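PDB 3NFT: translocator protein BipD from Burkholderia pseudomallei, which is required for invasion of epithelial cells and survival inside host cells, and probably regulates secretion of the effectors BipB and BipC through the type III secretion system. Local coordinates for residues A[186-191]-A[226-231]; A[179-184]-A[233-238]. All blocks are in the same frame, centred on the assembly; numbering follows the deposited sequence.

Interaction 1: residues A[186-191]-A[226-231]; sequences QVIDHL and DKLIKM
Leu228 reaches from helix 226-233 onto the last turn of helix 177-189, and Val187, Ile188 and Leu191 receive it. Its CA lies 6.9 Å from that of Ile188, the closest backbone approach of the two segments. Its CB rests on the side chain of Ile188, 3.7 Å from Ile188 CG1 and 4.0 Å from Ile188 CD1. The first torsion (chi1 -72°) sets CG beside the backbone N, and from there the CD1 branch runs on between Val187, Ile188 and Leu191. Leu228 CD1 meets Val187 CG1 at 3.7 Å, the valine crossing it at about a right angle. The same methyl also touches Leu191 CD2, 4.0 Å away; Leu191 and Ile188 both slide along Leu228 in the opposite direction. Beyond Leu228, Ile188 CD1 reaches Ile229 CG1 at 3.9 Å, the two side chains again crossed. No hydrogen bond joins the segments; carbon packing alone makes the contact. Tyr150 of helix 121-160 lies against both Leu228 and Leu191, while Ser153 and Val157 of that helix back Val187. Two short helices running in roughly opposite directions thus pack together against a long coiled-coil helix, as in the mixed alpha/beta region that type III secretion tip proteins insert between their two central coiled-coil helices.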
ATOM      1  N   GLN A 186      -4.164  -3.152 -45.533  1.00 14.19           N
ATOM      2  CA  GLN A 186      -4.257  -4.438 -44.818  1.00 17.09           C
ATOM      3  C   GLN A 186      -3.673  -4.332 -43.405  1.00 15.49           C
ATOM      4  O   GLN A 186      -4.212  -4.847 -42.443  1.00 15.68           O
ATOM      5  CB  GLN A 186      -3.572  -5.495 -45.649  1.00 18.93           C
ATOM      6  CG  GLN A 186      -3.738  -6.904 -45.251  1.00 25.69           C
ATOM      7  CD  GLN A 186      -3.256  -7.862 -46.350  1.00 32.12           C
ATOM      8  OE1 GLN A 186      -2.112  -7.777 -46.839  1.00 34.24           O
ATOM      9  NE2 GLN A 186      -4.138  -8.785 -46.746  1.00 35.75           N
ATOM     10  N   VAL A 187      -2.566  -3.618 -43.274  1.00 13.70           N
ATOM     11  CA  VAL A 187      -2.025  -3.352 -41.960  1.00 13.33           C
ATOM     12  C   VAL A 187      -2.961  -2.490 -41.115  1.00 13.18           C
ATOM     13  O   VAL A 187      -3.212  -2.773 -39.970  1.00 14.43           O
ATOM     14  CB  VAL A 187      -0.624  -2.704 -42.067  1.00 13.18           C
ATOM     15  CG1 VAL A 187      -0.099  -2.326 -40.666  1.00 13.49           C
ATOM     16  CG2 VAL A 187       0.314  -3.666 -42.819  1.00 15.09           C
ATOM     17  N   ILE A 188      -3.451  -1.406 -41.680  1.00 13.21           N
ATOM     18  CA  ILE A 188      -4.333  -0.498 -40.946  1.00 13.07           C
ATOM     19  C   ILE A 188      -5.557  -1.275 -40.439  1.00 13.95           C
ATOM     20  O   ILE A 188      -5.993  -1.110 -39.286  1.00 14.88           O
ATOM     21  CB  ILE A 188      -4.768   0.692 -41.851  1.00 12.90           C
ATOM     22  CG1 ILE A 188      -3.595   1.619 -42.178  1.00 13.62           C
ATOM     23  CG2 ILE A 188      -5.929   1.496 -41.190  1.00 13.32           C
ATOM     24  CD1 ILE A 188      -3.917   2.734 -43.177  1.00 14.65           C
ATOM     25  N   ASP A 189      -6.087  -2.129 -41.304  1.00 14.90           N
ATOM     26  CA  ASP A 189      -7.293  -2.892 -40.982  1.00 15.77           C
ATOM     27  C   ASP A 189      -7.117  -3.920 -39.899  1.00 16.76           C
ATOM     28  O   ASP A 189      -8.088  -4.372 -39.306  1.00 18.60           O
ATOM     29  CB  ASP A 189      -7.839  -3.603 -42.226  1.00 15.49           C
ATOM     30  CG  ASP A 189      -8.457  -2.643 -43.215  1.00 17.13           C
ATOM     31  OD1 ASP A 189      -8.659  -3.058 -44.358  1.00 20.53           O
ATOM     32  OD2 ASP A 189      -8.695  -1.470 -42.868  1.00 19.26           O
ATOM     33  N   HIS A 190      -5.878  -4.307 -39.610  1.00 16.34           N
ATOM     34  CA  HIS A 190      -5.652  -5.358 -38.639  1.00 17.78           C
ATOM     35  C   HIS A 190      -4.756  -4.941 -37.492  1.00 16.22           C
ATOM     36  O   HIS A 190      -4.151  -5.784 -36.821  1.00 17.66           O
ATOM     37  CB  HIS A 190      -5.137  -6.593 -39.356  1.00 18.79           C
ATOM     38  CG  HIS A 190      -6.109  -7.131 -40.364  1.00 21.92           C
ATOM     39  ND1 HIS A 190      -7.156  -7.960 -40.016  1.00 25.70           N
ATOM     40  CD2 HIS A 190      -6.201  -6.949 -41.701  1.00 24.50           C
ATOM     41  CE1 HIS A 190      -7.847  -8.271 -41.101  1.00 27.00           C
ATOM     42  NE2 HIS A 190      -7.288  -7.675 -42.136  1.00 28.16           N
ATOM     43  N   LEU A 191      -4.727  -3.645 -37.211  1.00 15.76           N
ATOM     44  CA  LEU A 191      -3.931  -3.164 -36.093  1.00 15.19           C
ATOM     45  C   LEU A 191      -4.353  -3.843 -34.786  1.00 15.70           C
ATOM     46  O   LEU A 191      -5.551  -4.003 -34.504  1.00 16.97           O
ATOM     47  CB  LEU A 191      -4.020  -1.644 -35.954  1.00 14.84           C
ATOM     48  CG  LEU A 191      -3.324  -0.865 -37.072  1.00 14.86           C
ATOM     49  CD1 LEU A 191      -3.684   0.621 -36.998  1.00 17.56           C
ATOM     50  CD2 LEU A 191      -1.793  -1.080 -37.038  1.00 15.62           C
ATOM     51  N   ASP A 226      -2.329   7.191 -38.054  1.00 13.06           N
ATOM     52  CA  ASP A 226      -2.058   8.409 -38.812  1.00 13.87           C
ATOM     53  C   ASP A 226      -0.810   8.300 -39.707  1.00 13.39           C
ATOM     54  O   ASP A 226      -0.832   8.710 -40.863  1.00 12.64           O
ATOM     55  CB  ASP A 226      -1.979   9.670 -37.928  1.00 14.63           C
ATOM     56  CG  ASP A 226      -0.906   9.608 -36.821  1.00 16.35           C
ATOM     57  OD1 ASP A 226      -0.611  10.695 -36.291  1.00 19.93           O
ATOM     58  OD2 ASP A 226      -0.429   8.528 -36.424  1.00 18.86           O
ATOM     59  N   LYS A 227       0.266   7.696 -39.206  1.00 12.72           N
ATOM     60  CA  LYS A 227       1.475   7.608 -40.036  1.00 12.53           C
ATOM     61  C   LYS A 227       1.261   6.631 -41.200  1.00 12.13           C
ATOM     62  O   LYS A 227       1.716   6.876 -42.308  1.00 12.24           O
ATOM     63  CB  LYS A 227       2.700   7.207 -39.189  1.00 12.12           C
ATOM     64  CG  LYS A 227       3.162   8.319 -38.268  1.00 14.85           C
ATOM     65  CD  LYS A 227       2.851   8.115 -36.815  1.00 16.66           C
ATOM     66  CE  LYS A 227       3.119   9.377 -35.988  1.00 17.67           C
ATOM     67  NZ  LYS A 227       3.042   9.223 -34.492  1.00 18.64           N
ATOM     68  N   LEU A 228       0.577   5.517 -40.942  1.00 10.84           N
ATOM     69  CA  LEU A 228       0.277   4.574 -42.014  1.00 11.41           C
ATOM     70  C   LEU A 228      -0.612   5.203 -43.082  1.00 11.36           C
ATOM     71  O   LEU A 228      -0.438   4.945 -44.258  1.00 12.30           O
ATOM     72  CB  LEU A 228      -0.379   3.319 -41.455  1.00 11.39           C
ATOM     73  CG  LEU A 228       0.532   2.374 -40.658  1.00 11.16           C
ATOM     74  CD1 LEU A 228      -0.293   1.312 -39.933  1.00 13.40           C
ATOM     75  CD2 LEU A 228       1.609   1.798 -41.570  1.00 14.42           C
ATOM     76  N   ILE A 229      -1.589   5.998 -42.646  1.00 11.86           N
ATOM     77  CA  ILE A 229      -2.453   6.752 -43.577  1.00 13.15           C
ATOM     78  C   ILE A 229      -1.643   7.719 -44.439  1.00 13.20           C
ATOM     79  O   ILE A 229      -1.818   7.781 -45.651  1.00 14.17           O
ATOM     80  CB  ILE A 229      -3.535   7.481 -42.793  1.00 13.54           C
ATOM     81  CG1 ILE A 229      -4.527   6.451 -42.250  1.00 15.15           C
ATOM     82  CG2 ILE A 229      -4.193   8.555 -43.699  1.00 15.14           C
ATOM     83  CD1 ILE A 229      -5.571   7.021 -41.262  1.00 15.65           C
ATOM     84  N   LYS A 230      -0.710   8.425 -43.826  1.00 13.78           N
ATOM     85  CA  LYS A 230       0.141   9.365 -44.561  1.00 13.73           C
ATOM     86  C   LYS A 230       0.998   8.606 -45.571  1.00 12.37           C
ATOM     87  O   LYS A 230       1.158   9.035 -46.705  1.00 13.96           O
ATOM     88  CB  LYS A 230       0.987  10.249 -43.624  1.00 15.61           C
ATOM     89  CG  LYS A 230       0.175  11.339 -42.956  1.00 19.92           C
ATOM     90  CD  LYS A 230       0.936  12.095 -41.921  1.00 25.41           C
ATOM     91  CE  LYS A 230       0.018  13.065 -41.160  1.00 28.76           C
ATOM     92  NZ  LYS A 230      -0.880  13.839 -42.056  1.00 32.27           N
ATOM     93  N   MET A 231       1.532   7.447 -45.163  1.00 11.83           N
ATOM     94  CA  MET A 231       2.282   6.590 -46.089  1.00 11.04           C
ATOM     95  C   MET A 231       1.400   6.125 -47.257  1.00 11.32           C
ATOM     96  O   MET A 231       1.761   6.250 -48.418  1.00 12.00           O
ATOM     97  CB  MET A 231       2.829   5.380 -45.334  1.00 12.28           C
ATOM     98  CG  MET A 231       3.999   5.655 -44.429  1.00 14.22           C
ATOM     99  SD  MET A 231       4.356   4.135 -43.511  1.00 21.21           S
ATOM    100  CE  MET A 231       6.097   4.236 -43.286  1.00 21.40           C
TER

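Interaction 2: residues A[179-184]-A[233-238]; sequences KIKALI and DSLPPD
Leu235, in the loop after helix 226-233, points into the face of helix 177-189 between Ile180 and Ile184, and makes the apolar part of the contact. Its CD1 presses on Ile180 CG2 at 3.4 Å, a close approach for two methyl carbons, with the side chains crossed at about a right angle; Ile184 comes at the same methyl tip to tip, Ile184 CD1 lying 3.8 Å from Leu235 CD1. Lys181 runs alongside, its aliphatic chain extended beyond CG (chi2 171°) and antiparallel to Leu235, with Lys181 CE 3.8 Å from Leu235 CB. The second kind is water-mediated: one water accepts from Lys181 NZ and donates to Leu235 O, at 2.8 Å from each. The third is polar and direct. Lys179 N, in the first turn of the helix, donates to Asp238 OD2 over 2.9 Å at 151°, meeting the carboxylate on its syn side and 17° out of its plane. The bent Lys179 chain passes across the oxygen end of this carboxylate, but NZ stays 4.1 Å from Asp238 OD1, too far for a salt bridge; the nearby positive charge would probably favour the ionised carboxylate. Trp250 and Ile175 also pack against Leu235. The loop before strand 240-243 thus joins helix 177-189 in the mixed alpha/beta region between the two long coiled-coil helices of type III secretion tip proteins.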
ATOM      1  N   LYS A 179      -1.031  -1.330 -55.666  1.00 12.35           N
ATOM      2  CA  LYS A 179      -0.783  -2.579 -54.982  1.00 13.03           C
ATOM      3  C   LYS A 179      -0.229  -2.275 -53.588  1.00 12.44           C
ATOM      4  O   LYS A 179      -0.585  -2.933 -52.603  1.00 12.73           O
ATOM      5  CB  LYS A 179       0.210  -3.434 -55.760  1.00 13.98           C
ATOM      6  CG  LYS A 179      -0.292  -3.875 -57.134  1.00 17.55           C
ATOM      7  CD  LYS A 179      -1.529  -4.705 -57.022  1.00 22.78           C
ATOM      8  CE  LYS A 179      -2.003  -5.149 -58.383  1.00 27.74           C
ATOM      9  NZ  LYS A 179      -0.855  -5.549 -59.233  1.00 31.71           N
ATOM     10  N   ILE A 180       0.639  -1.259 -53.522  1.00 10.60           N
ATOM     11  CA  ILE A 180       1.249  -0.889 -52.241  1.00 10.11           C
ATOM     12  C   ILE A 180       0.203  -0.302 -51.290  1.00 10.48           C
ATOM     13  O   ILE A 180       0.185  -0.622 -50.111  1.00 12.04           O
ATOM     14  CB  ILE A 180       2.431   0.068 -52.423  1.00 10.40           C
ATOM     15  CG1 ILE A 180       3.514  -0.602 -53.276  1.00 10.42           C
ATOM     16  CG2 ILE A 180       3.025   0.486 -51.080  1.00  9.98           C
ATOM     17  CD1 ILE A 180       4.683   0.260 -53.655  1.00 10.69           C
ATOM     18  N   LYS A 181      -0.731   0.495 -51.822  1.00 10.90           N
ATOM     19  CA  LYS A 181      -1.800   1.037 -50.985  1.00 10.62           C
ATOM     20  C   LYS A 181      -2.602  -0.069 -50.343  1.00 11.60           C
ATOM     21  O   LYS A 181      -2.955   0.023 -49.172  1.00 11.98           O
ATOM     22  CB  LYS A 181      -2.731   1.903 -51.823  1.00 10.87           C
ATOM     23  CG  LYS A 181      -2.159   3.199 -52.275  1.00 10.70           C
ATOM     24  CD  LYS A 181      -3.091   3.889 -53.284  1.00 13.45           C
ATOM     25  CE  LYS A 181      -2.399   4.950 -54.095  1.00 15.09           C
ATOM     26  NZ  LYS A 181      -3.366   5.636 -55.022  1.00 17.70           N
ATOM     27  N   ALA A 182      -2.884  -1.124 -51.109  1.00 12.75           N
ATOM     28  CA  ALA A 182      -3.655  -2.244 -50.608  1.00 13.14           C
ATOM     29  C   ALA A 182      -2.913  -2.976 -49.473  1.00 12.72           C
ATOM     30  O   ALA A 182      -3.527  -3.404 -48.476  1.00 14.20           O
ATOM     31  CB  ALA A 182      -4.032  -3.230 -51.764  1.00 14.28           C
ATOM     32  N   LEU A 183      -1.605  -3.154 -49.643  1.00 11.91           N
ATOM     33  CA  LEU A 183      -0.791  -3.764 -48.587  1.00 11.78           C
ATOM     34  C   LEU A 183      -0.846  -2.939 -47.300  1.00 11.10           C
ATOM     35  O   LEU A 183      -1.025  -3.478 -46.211  1.00 11.90           O
ATOM     36  CB  LEU A 183       0.664  -3.944 -49.060  1.00 12.44           C
ATOM     37  CG  LEU A 183       0.938  -4.992 -50.116  1.00 14.46           C
ATOM     38  CD1 LEU A 183       2.390  -4.860 -50.623  1.00 16.92           C
ATOM     39  CD2 LEU A 183       0.728  -6.382 -49.544  1.00 18.04           C
ATOM     40  N   ILE A 184      -0.688  -1.624 -47.426  1.00 10.69           N
ATOM     41  CA  ILE A 184      -0.737  -0.743 -46.276  1.00 10.51           C
ATOM     42  C   ILE A 184      -2.109  -0.764 -45.625  1.00 10.39           C
ATOM     43  O   ILE A 184      -2.227  -0.779 -44.409  1.00 11.08           O
ATOM     44  CB  ILE A 184      -0.254   0.681 -46.603  1.00 10.15           C
ATOM     45  CG1 ILE A 184       1.234   0.645 -47.030  1.00 11.49           C
ATOM     46  CG2 ILE A 184      -0.434   1.624 -45.395  1.00 11.89           C
ATOM     47  CD1 ILE A 184       1.770   1.889 -47.617  1.00 12.55           C
ATOM     48  N   ASP A 233      -1.401   7.496 -48.388  1.00 15.75           N
ATOM     49  CA  ASP A 233      -1.817   8.630 -49.226  1.00 16.19           C
ATOM     50  C   ASP A 233      -0.692   9.256 -50.044  1.00 16.21           C
ATOM     51  O   ASP A 233      -0.959  10.019 -50.983  1.00 18.38           O
ATOM     52  CB  ASP A 233      -2.444   9.723 -48.372  1.00 17.54           C
ATOM     53  CG  ASP A 233      -3.755   9.321 -47.768  1.00 18.93           C
ATOM     54  OD1 ASP A 233      -4.180  10.065 -46.854  1.00 22.20           O
ATOM     55  OD2 ASP A 233      -4.370   8.290 -48.170  1.00 21.50           O
ATOM     56  N   SER A 234       0.560   8.908 -49.741  1.00 14.26           N
ATOM     57  CA  SER A 234       1.694   9.410 -50.509  1.00 13.78           C
ATOM     58  C   SER A 234       1.866   8.723 -51.862  1.00 13.43           C
ATOM     59  O   SER A 234       2.610   9.207 -52.710  1.00 14.79           O
ATOM     60  CB  SER A 234       3.005   9.280 -49.716  1.00 13.45           C
ATOM     61  OG  SER A 234       3.437   7.921 -49.641  1.00 13.61           O
ATOM     62  N   LEU A 235       1.243   7.560 -52.026  1.00 13.40           N
ATOM     63  CA  LEU A 235       1.550   6.676 -53.146  1.00 12.59           C
ATOM     64  C   LEU A 235       0.828   7.087 -54.421  1.00 12.11           C
ATOM     65  O   LEU A 235      -0.341   7.521 -54.381  1.00 13.64           O
ATOM     66  CB  LEU A 235       1.171   5.255 -52.812  1.00 13.08           C
ATOM     67  CG  LEU A 235       2.136   4.607 -51.820  1.00 13.89           C
ATOM     68  CD1 LEU A 235       1.437   3.510 -51.062  1.00 16.46           C
ATOM     69  CD2 LEU A 235       3.423   4.140 -52.588  1.00 16.24           C
ATOM     70  N   PRO A 236       1.500   6.932 -55.566  1.00 11.93           N
ATOM     71  CA  PRO A 236       0.862   7.084 -56.872  1.00 11.87           C
ATOM     72  C   PRO A 236       0.121   5.802 -57.209  1.00 12.06           C
ATOM     73  O   PRO A 236       0.183   4.822 -56.459  1.00 12.50           O
ATOM     74  CB  PRO A 236       2.060   7.281 -57.792  1.00 11.86           C
ATOM     75  CG  PRO A 236       3.059   6.311 -57.218  1.00 11.39           C
ATOM     76  CD  PRO A 236       2.881   6.425 -55.715  1.00 11.61           C
ATOM     77  N   PRO A 237      -0.563   5.779 -58.355  1.00 12.29           N
ATOM     78  CA  PRO A 237      -1.290   4.569 -58.775  1.00 11.59           C
ATOM     79  C   PRO A 237      -0.395   3.507 -59.410  1.00 11.92           C
ATOM     80  O   PRO A 237       0.797   3.766 -59.592  1.00 12.80           O
ATOM     81  CB  PRO A 237      -2.308   5.118 -59.788  1.00 12.22           C
ATOM     82  CG  PRO A 237      -1.643   6.252 -60.302  1.00 14.12           C
ATOM     83  CD  PRO A 237      -0.880   6.924 -59.211  1.00 13.24           C
ATOM     84  N   ASP A 238      -0.933   2.326 -59.677  1.00 11.70           N
ATOM     85  CA  ASP A 238      -0.170   1.323 -60.431  1.00 12.22           C
ATOM     86  C   ASP A 238       0.377   1.862 -61.757  1.00 12.77           C
ATOM     87  O   ASP A 238      -0.192   2.770 -62.389  1.00 14.62           O
ATOM     88  CB  ASP A 238      -0.976   0.051 -60.671  1.00 13.45           C
ATOM     89  CG  ASP A 238      -1.195  -0.760 -59.432  1.00 13.66           C
ATOM     90  OD1 ASP A 238      -2.107  -1.645 -59.445  1.00 17.00           O
ATOM     91  OD2 ASP A 238      -0.451  -0.563 -58.445  1.00 13.29           O
TER
HETATM   92  O   HOH W   1      -2.354   7.867 -56.276  1.00 23.32           O

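Interactions 1 and 2 are successive stretches of one seam along helix 177-189, their centres 11 Å apart. The chain runs up that helix, makes an excursion through the sheet of 193-195, 213-215 and 220-223 and helix 202-209, and returns along helix 226-233, so interaction 1 closes the end near the sheet and interaction 2 the end near strand 240-243. Ile184 bridges them: besides its place in interaction 2, its CG2 lies 3.5 Å from Leu228 O and its CD1 4.3 Å from Met231 C. Ser234 OG, hydrogen-bonded to Met231 O, links the second helix to its following loop. Both contacts flank the central coiled coil, interaction 1 bordering helices 121-160 and 244-295, interaction 2 helix 244-295.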